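Local atomic coordinates of phosphodiesterase (Trypanosoma brucei brucei, PDB entry 5H2Q), a protein that belongs to the phosphodiesterase family of the HD clan and has an all-helical fold that holds zinc and magnesium ions and the ligand LLI. Residues V199-M204 / S208-K213; G241-V246 / P304-I309. One frame throughout, in Å; residues are numbered along the deposited sequence.

In the fold
Both contacts line the same ligand pocket in the helical domain, their centres about 12 Å apart. They come in series along the chain: interaction 1 joins the turn after helix 185-200 to helix 207-217, and interaction 2 joins the end of helix 227-242 to helix 290-312. Between the two contacts, Leu211 packs on Phe305 and Ile309. Glu212 and Lys308 add a weak, long ion pair, while Thr202 touches Asp242. Residues 199-204 and 241-246 thus both lead from a helix into the pocket, where Met204, Ile243 and Asn245 meet LLI and Asp242 binds the zinc ion.

Interaction 1. Residues V199-M204 / S208-K213; sequences VLATDM and SEFLEK. With LLI ((4~{a}~{S},8~{a}~{R})-2-cycloheptyl-4-[4-methoxy-3-[2-(2-oxidanylideneimidazolidin-1-yl)ethoxy]phenyl]-4~{a},5,8,8~{a}-tetrahydrophthalazin-1-one), chain E.
Val199 O, two residues ahead of the Ala201 that meets Phe210, is gripped twice by Thr202: OG1 donates to it over 2.6 Å and the backbone N over 3.1 Å. The hydroxyl lies in the carbonyl plane at a C=O...O angle of 150°, folded back there by a chi1 of 66°. These bonds come where the chain enters a type I beta turn from Leu200 to Asp203. Ala201, the second residue of that turn, lies over one face of the Phe210 ring. Its CB is 3.7 Å from the ring centroid and 14° off the normal, a centred CH-pi contact, and Ala201 CA approaches Phe210 CE2 to 3.6 Å. Phe210 CG stands anti to its own carbonyl carbon, which carries the ring from helix 207-217 across to the turn; Asp235 of helix 227-242 also touches the Phe210 side chain. In this all-helical fold, the joint fastens two consecutive helices beside the ligand pocket. Asp203 hydrogen-bonds Ser158 OG through OD2 and Ala205 N through OD1. Beyond it, Met204 bends at chi2 and chi3 and lies along LLI: CG is 3.4 Å from the ring carbonyl O20 and 3.5 Å from C17, while CE reaches C23 of the cycloheptyl group at 3.8 Å.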
loop_
_atom_site.group_PDB
_atom_site.type_symbol
_atom_site.label_atom_id
_atom_site.label_comp_id
_atom_site.label_asym_id
_atom_site.label_seq_id
_atom_site.Cartn_x
_atom_site.Cartn_y
_atom_site.Cartn_z
ATOM N N VAL A 199 -5.523 -4.802 -5.749
ATOM C CA VAL A 199 -5.575 -3.351 -5.999
ATOM C C VAL A 199 -7.023 -2.859 -5.919
ATOM O O VAL A 199 -7.290 -1.839 -5.271
ATOM C CB VAL A 199 -4.873 -2.936 -7.309
ATOM C CG1 VAL A 199 -5.041 -1.429 -7.589
ATOM C CG2 VAL A 199 -3.396 -3.331 -7.259
ATOM N N LEU A 200 -7.954 -3.602 -6.519
ATOM C CA LEU A 200 -9.365 -3.184 -6.467
ATOM C C LEU A 200 -9.916 -3.194 -5.030
ATOM O O LEU A 200 -10.766 -2.367 -4.692
ATOM C CB LEU A 200 -10.215 -4.040 -7.401
ATOM C CG LEU A 200 -9.883 -3.961 -8.915
ATOM C CD1 LEU A 200 -10.749 -4.929 -9.694
ATOM C CD2 LEU A 200 -10.103 -2.547 -9.475
ATOM N N ALA A 201 -9.393 -4.083 -4.173
ATOM C CA ALA A 201 -9.760 -4.171 -2.757
ATOM C C ALA A 201 -9.317 -2.981 -1.889
ATOM O O ALA A 201 -9.723 -2.891 -0.715
ATOM C CB ALA A 201 -9.227 -5.455 -2.166
ATOM N N THR A 202 -8.428 -2.101 -2.429
ATOM C CA THR A 202 -7.940 -0.943 -1.692
ATOM C C THR A 202 -8.899 0.257 -1.706
ATOM O O THR A 202 -8.599 1.248 -1.049
ATOM C CB THR A 202 -6.539 -0.525 -2.124
ATOM O OG1 THR A 202 -6.616 -0.072 -3.466
ATOM C CG2 THR A 202 -5.520 -1.661 -1.959
ATOM N N ASP A 203 -10.010 0.180 -2.469
ATOM C CA ASP A 203 -10.988 1.273 -2.511
ATOM C C ASP A 203 -11.682 1.289 -1.116
ATOM O O ASP A 203 -12.437 0.359 -0.800
ATOM C CB ASP A 203 -12.011 1.077 -3.656
ATOM C CG ASP A 203 -13.056 2.171 -3.685
ATOM O OD1 ASP A 203 -12.995 3.061 -2.819
ATOM O OD2 ASP A 203 -13.883 2.173 -4.625
ATOM N N MET A 204 -11.429 2.334 -0.308
ATOM C CA MET A 204 -11.991 2.415 1.061
ATOM C C MET A 204 -13.531 2.519 1.111
ATOM O O MET A 204 -14.117 2.234 2.163
ATOM C CB MET A 204 -11.354 3.513 1.894
ATOM C CG MET A 204 -9.944 3.223 2.329
ATOM S SD MET A 204 -9.812 1.732 3.360
ATOM C CE MET A 204 -10.528 2.274 4.891
ATOM N N SER A 208 -15.744 -1.992 4.527
ATOM C CA SER A 208 -16.582 -2.926 5.302
ATOM C C SER A 208 -16.993 -4.163 4.496
ATOM O O SER A 208 -17.142 -5.250 5.068
ATOM C CB SER A 208 -17.812 -2.199 5.847
ATOM O OG SER A 208 -18.638 -1.758 4.781
ATOM N N GLU A 209 -17.164 -4.004 3.177
ATOM C CA GLU A 209 -17.507 -5.093 2.269
ATOM C C GLU A 209 -16.386 -6.165 2.318
ATOM O O GLU A 209 -16.654 -7.305 2.705
ATOM C CB GLU A 209 -17.708 -4.558 0.857
ATOM C CG GLU A 209 -18.126 -5.604 -0.145
ATOM C CD GLU A 209 -17.954 -5.185 -1.587
ATOM O OE1 GLU A 209 -18.003 -3.967 -1.879
ATOM O OE2 GLU A 209 -17.825 -6.092 -2.438
ATOM N N PHE A 210 -15.126 -5.778 1.993
ATOM C CA PHE A 210 -14.014 -6.736 2.069
ATOM C C PHE A 210 -13.776 -7.303 3.449
ATOM O O PHE A 210 -13.534 -8.510 3.552
ATOM C CB PHE A 210 -12.727 -6.132 1.517
ATOM C CG PHE A 210 -12.773 -6.124 0.021
ATOM C CD1 PHE A 210 -12.394 -7.248 -0.710
ATOM C CD2 PHE A 210 -13.184 -4.989 -0.671
ATOM C CE1 PHE A 210 -12.438 -7.240 -2.109
ATOM C CE2 PHE A 210 -13.212 -4.977 -2.067
ATOM C CZ PHE A 210 -12.848 -6.105 -2.778
ATOM N N LEU A 211 -13.816 -6.445 4.503
ATOM C CA LEU A 211 -13.610 -6.862 5.889
ATOM C C LEU A 211 -14.647 -7.904 6.330
ATOM O O LEU A 211 -14.262 -8.954 6.831
ATOM C CB LEU A 211 -13.560 -5.677 6.888
ATOM C CG LEU A 211 -13.462 -6.058 8.402
ATOM C CD1 LEU A 211 -12.196 -6.880 8.698
ATOM C CD2 LEU A 211 -13.522 -4.843 9.300
ATOM N N GLU A 212 -15.937 -7.618 6.146
ATOM C CA GLU A 212 -16.968 -8.560 6.585
ATOM C C GLU A 212 -17.000 -9.836 5.717
ATOM O O GLU A 212 -17.234 -10.916 6.272
ATOM C CB GLU A 212 -18.347 -7.884 6.733
ATOM C CG GLU A 212 -18.382 -6.811 7.827
ATOM C CD GLU A 212 -17.994 -7.154 9.258
ATOM O OE1 GLU A 212 -17.474 -6.253 9.957
ATOM O OE2 GLU A 212 -18.217 -8.307 9.692
ATOM N N LYS A 213 -16.664 -9.739 4.401
ATOM C CA LYS A 213 -16.584 -10.906 3.515
ATOM C C LYS A 213 -15.481 -11.871 3.990
ATOM O O LYS A 213 -15.671 -13.091 3.956
ATOM C CB LYS A 213 -16.373 -10.509 2.045
ATOM C CG LYS A 213 -16.599 -11.668 1.076
ATOM C CD LYS A 213 -16.305 -11.337 -0.381
ATOM C CE LYS A 213 -16.323 -12.609 -1.204
ATOM N NZ LYS A 213 -16.011 -12.369 -2.637
HETATM C C2 LLI E . -5.587 8.682 7.551
HETATM C C3 LLI E . -4.225 8.316 7.585
HETATM O O1 LLI E . -6.002 9.557 8.525
HETATM C C12 LLI E . -6.189 6.178 3.220
HETATM C C14 LLI E . -6.959 6.637 1.955
HETATM C C15 LLI E . -8.473 6.655 2.146
HETATM C C16 LLI E . -6.474 4.700 3.528
HETATM C C17 LLI E . -6.448 3.830 2.295
HETATM C C18 LLI E . -6.556 5.781 0.744
HETATM C C19 LLI E . -6.600 4.307 1.059
HETATM C C21 LLI E . -10.255 7.126 3.843
HETATM C C22 LLI E . -10.569 8.618 4.250
HETATM C C23 LLI E . -10.569 6.093 4.970
HETATM C C24 LLI E . -12.004 8.964 4.652
HETATM C C25 LLI E . -11.983 6.025 5.545
HETATM C C26 LLI E . -12.337 7.133 6.543
HETATM C C27 LLI E . -12.410 8.597 6.079
HETATM C C28 LLI E . -7.386 9.940 8.539
HETATM C C29 LLI E . -7.543 10.968 9.622
HETATM C C4 LLI E . -6.389 8.252 6.502
HETATM C C5 LLI E . -3.692 7.546 6.556
HETATM C C6 LLI E . -5.854 7.477 5.475
HETATM C C7 LLI E . -4.504 7.136 5.511
HETATM O O8 LLI E . -3.522 8.753 8.676
HETATM C C9 LLI E . -2.098 8.617 8.652
HETATM C C10 LLI E . -6.721 7.034 4.358
HETATM N N11 LLI E . -7.978 7.438 4.423
HETATM N N13 LLI E . -8.840 7.061 3.427
HETATM O O20 LLI E . -9.261 6.333 1.271
HETATM N N30 LLI E . -7.102 12.311 9.210
HETATM C C31 LLI E . -7.429 12.883 7.902
HETATM C C32 LLI E . -6.064 12.986 9.794
HETATM C C33 LLI E . -6.724 14.233 7.941
HETATM N N34 LLI E . -5.823 14.093 9.075
HETATM O O35 LLI E . -5.496 12.649 10.824
#

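Interaction 2. Residues G241-V246 / P304-I309; sequences GDISNV and PFFQKI. With ZN (zinc ion), chain C; LLI ((4~{a}~{S},8~{a}~{R})-2-cycloheptyl-4-[4-methoxy-3-[2-(2-oxidanylideneimidazolidin-1-yl)ethoxy]phenyl]-4~{a},5,8,8~{a}-tetrahydrophthalazin-1-one), chain E.
Ile243 carries the apolar part of the contact, meeting two neighbouring phenylalanines of helix 290-312. Its CD1 approaches Phe305 CD2 at 3.6 Å, and its CG1 passes Phe306 CE2 at 4.1 Å. With chi1 at 65°, CG1 is wedged between the backbone N and the carbonyl carbon and leads CD1 to Phe305, whereas CG2 turns to the ligand, 3.8 Å from LLI C16. Phe305 CD2 also sits over the centre of the Phe306 ring, so the two aromatics pack on each other as well as on Ile243. Helix 227-242 adds Ala240 beside both phenylalanines, and helix 318-334 supplies Thr320 and Val321 next to Phe306.

Among the polar groups, Ile243 O lies at the edge of the Phe306 ring, close to its plane. Gly241 O receives both Ser244 N and Ser244 OG, the hydroxyl at 2.7 Å and tilted from the carbonyl plane, where the chain leaves the helix. Asn245 OD1 is hydrogen-bonded to Tyr87 OH and lies 3.6 Å from the methoxy carbon C9 of LLI.

The metal bond of this contact comes from Asp242: its OD1 binds the zinc ion at 2.2 Å; its second oxygen, OD2, accepts a 2.5 Å bond from a zinc-bound water, which steadies the carboxylate's rotation. With His92, His128, Asp129 and a second water, this makes the six-ligand zinc site of two histidines and two aspartates characteristic of the cyclic nucleotide phosphodiesterase family.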
loop_
_atom_site.group_PDB
_atom_site.type_symbol
_atom_site.label_atom_id
_atom_site.label_comp_id
_atom_site.label_asym_id
_atom_site.label_seq_id
_atom_site.Cartn_x
_atom_site.Cartn_y
_atom_site.Cartn_z
ATOM N N GLY A 241 -1.857 -3.213 4.974
ATOM C CA GLY A 241 -0.699 -2.378 4.703
ATOM C C GLY A 241 -1.108 -0.947 4.412
ATOM O O GLY A 241 -0.489 -0.009 4.907
ATOM N N ASP A 242 -2.222 -0.770 3.671
ATOM C CA ASP A 242 -2.715 0.570 3.329
ATOM C C ASP A 242 -3.111 1.393 4.547
ATOM O O ASP A 242 -2.896 2.608 4.548
ATOM C CB ASP A 242 -3.884 0.466 2.364
ATOM C CG ASP A 242 -3.708 1.238 1.079
ATOM O OD1 ASP A 242 -2.743 2.057 0.996
ATOM O OD2 ASP A 242 -4.587 1.119 0.212
ATOM N N ILE A 243 -3.670 0.741 5.581
ATOM C CA ILE A 243 -4.090 1.463 6.787
ATOM C C ILE A 243 -3.154 1.197 7.983
ATOM O O ILE A 243 -3.536 1.424 9.138
ATOM C CB ILE A 243 -5.582 1.246 7.126
ATOM C CG1 ILE A 243 -5.912 -0.232 7.505
ATOM C CG2 ILE A 243 -6.486 1.769 6.000
ATOM C CD1 ILE A 243 -7.454 -0.402 7.995
ATOM N N SER A 244 -1.907 0.748 7.707
ATOM C CA SER A 244 -0.922 0.407 8.749
ATOM C C SER A 244 -0.160 1.586 9.394
ATOM O O SER A 244 0.616 1.341 10.311
ATOM C CB SER A 244 0.126 -0.549 8.170
ATOM O OG SER A 244 0.909 0.175 7.232
ATOM N N ASN A 245 -0.325 2.839 8.933
ATOM C CA ASN A 245 0.438 3.957 9.521
ATOM C C ASN A 245 0.158 4.100 11.024
ATOM O O ASN A 245 1.035 4.507 11.775
ATOM C CB ASN A 245 0.126 5.284 8.834
ATOM C CG ASN A 245 0.401 5.395 7.351
ATOM O OD1 ASN A 245 -0.218 6.231 6.687
ATOM N ND2 ASN A 245 1.345 4.614 6.797
ATOM N N VAL A 246 -1.059 3.745 11.454
ATOM C CA VAL A 246 -1.439 3.839 12.875
ATOM C C VAL A 246 -0.790 2.736 13.751
ATOM O O VAL A 246 -0.860 2.843 14.977
ATOM C CB VAL A 246 -2.979 3.891 13.060
ATOM C CG1 VAL A 246 -3.572 5.073 12.300
ATOM C CG2 VAL A 246 -3.623 2.583 12.613
ATOM N N PRO A 304 -11.098 -1.403 14.790
ATOM C CA PRO A 304 -11.965 -2.569 14.543
ATOM C C PRO A 304 -11.392 -3.506 13.484
ATOM O O PRO A 304 -11.439 -4.711 13.666
ATOM C CB PRO A 304 -13.298 -1.944 14.080
ATOM C CG PRO A 304 -13.254 -0.552 14.590
ATOM C CD PRO A 304 -11.828 -0.145 14.523
ATOM N N PHE A 305 -10.804 -2.955 12.401
ATOM C CA PHE A 305 -10.219 -3.785 11.345
ATOM C C PHE A 305 -9.137 -4.750 11.898
ATOM O O PHE A 305 -9.234 -5.954 11.662
ATOM C CB PHE A 305 -9.656 -2.903 10.212
ATOM C CG PHE A 305 -8.927 -3.668 9.134
ATOM C CD1 PHE A 305 -9.621 -4.267 8.095
ATOM C CD2 PHE A 305 -7.544 -3.820 9.183
ATOM C CE1 PHE A 305 -8.941 -4.960 7.084
ATOM C CE2 PHE A 305 -6.862 -4.514 8.174
ATOM C CZ PHE A 305 -7.566 -5.073 7.132
ATOM N N PHE A 306 -8.122 -4.222 12.599
ATOM C CA PHE A 306 -7.016 -5.057 13.087
ATOM C C PHE A 306 -7.457 -5.993 14.200
ATOM O O PHE A 306 -7.088 -7.162 14.177
ATOM C CB PHE A 306 -5.819 -4.229 13.519
ATOM C CG PHE A 306 -5.028 -3.661 12.355
ATOM C CD1 PHE A 306 -4.138 -4.461 11.641
ATOM C CD2 PHE A 306 -5.124 -2.318 12.020
ATOM C CE1 PHE A 306 -3.380 -3.925 10.586
ATOM C CE2 PHE A 306 -4.374 -1.785 10.957
ATOM C CZ PHE A 306 -3.485 -2.586 10.271
ATOM N N GLN A 307 -8.278 -5.500 15.149
ATOM C CA GLN A 307 -8.773 -6.365 16.224
ATOM C C GLN A 307 -9.510 -7.587 15.664
ATOM O O GLN A 307 -9.234 -8.701 16.105
ATOM C CB GLN A 307 -9.675 -5.557 17.205
ATOM C CG GLN A 307 -10.159 -6.336 18.440
ATOM C CD GLN A 307 -9.053 -6.561 19.441
ATOM O OE1 GLN A 307 -8.662 -5.660 20.192
ATOM N NE2 GLN A 307 -8.515 -7.772 19.464
ATOM N N LYS A 308 -10.417 -7.378 14.686
ATOM C CA LYS A 308 -11.257 -8.409 14.071
ATOM C C LYS A 308 -10.443 -9.424 13.256
ATOM O O LYS A 308 -10.733 -10.626 13.313
ATOM C CB LYS A 308 -12.365 -7.799 13.204
ATOM C CG LYS A 308 -13.484 -7.096 13.994
ATOM C CD LYS A 308 -14.408 -6.328 13.035
ATOM C CE LYS A 308 -15.572 -5.649 13.727
ATOM N NZ LYS A 308 -16.401 -4.874 12.757
ATOM N N ILE A 309 -9.459 -8.938 12.465
ATOM C CA ILE A 309 -8.676 -9.865 11.651
ATOM C C ILE A 309 -7.719 -10.689 12.527
ATOM O O ILE A 309 -7.549 -11.876 12.233
ATOM C CB ILE A 309 -7.991 -9.221 10.404
ATOM C CG1 ILE A 309 -6.808 -8.318 10.808
ATOM C CG2 ILE A 309 -9.036 -8.504 9.522
ATOM C CD1 ILE A 309 -6.024 -7.657 9.613
HETATM ZN ZN ZN C . -2.182 3.204 -0.744
HETATM C C2 LLI E . -5.587 8.682 7.551
HETATM C C3 LLI E . -4.225 8.316 7.585
HETATM O O1 LLI E . -6.002 9.557 8.525
HETATM C C12 LLI E . -6.189 6.178 3.220
HETATM C C14 LLI E . -6.959 6.637 1.955
HETATM C C15 LLI E . -8.473 6.655 2.146
HETATM C C16 LLI E . -6.474 4.700 3.528
HETATM C C17 LLI E . -6.448 3.830 2.295
HETATM C C18 LLI E . -6.556 5.781 0.744
HETATM C C19 LLI E . -6.600 4.307 1.059
HETATM C C21 LLI E . -10.255 7.126 3.843
HETATM C C22 LLI E . -10.569 8.618 4.250
HETATM C C23 LLI E . -10.569 6.093 4.970
HETATM C C24 LLI E . -12.004 8.964 4.652
HETATM C C25 LLI E . -11.983 6.025 5.545
HETATM C C26 LLI E . -12.337 7.133 6.543
HETATM C C27 LLI E . -12.410 8.597 6.079
HETATM C C28 LLI E . -7.386 9.940 8.539
HETATM C C29 LLI E . -7.543 10.968 9.622
HETATM C C4 LLI E . -6.389 8.252 6.502
HETATM C C5 LLI E . -3.692 7.546 6.556
HETATM C C6 LLI E . -5.854 7.477 5.475
HETATM C C7 LLI E . -4.504 7.136 5.511
HETATM O O8 LLI E . -3.522 8.753 8.676
HETATM C C9 LLI E . -2.098 8.617 8.652
HETATM C C10 LLI E . -6.721 7.034 4.358
HETATM N N11 LLI E . -7.978 7.438 4.423
HETATM N N13 LLI E . -8.840 7.061 3.427
HETATM O O20 LLI E . -9.261 6.333 1.271
HETATM N N30 LLI E . -7.102 12.311 9.210
HETATM C C31 LLI E . -7.429 12.883 7.902
HETATM C C32 LLI E . -6.064 12.986 9.794
HETATM C C33 LLI E . -6.724 14.233 7.941
HETATM N N34 LLI E . -5.823 14.093 9.075
HETATM O O35 LLI E . -5.496 12.649 10.824
HETATM O O HOH W 1 -4.298 2.907 -1.550
HETATM O O HOH W 2 -3.306 4.778 0.287
#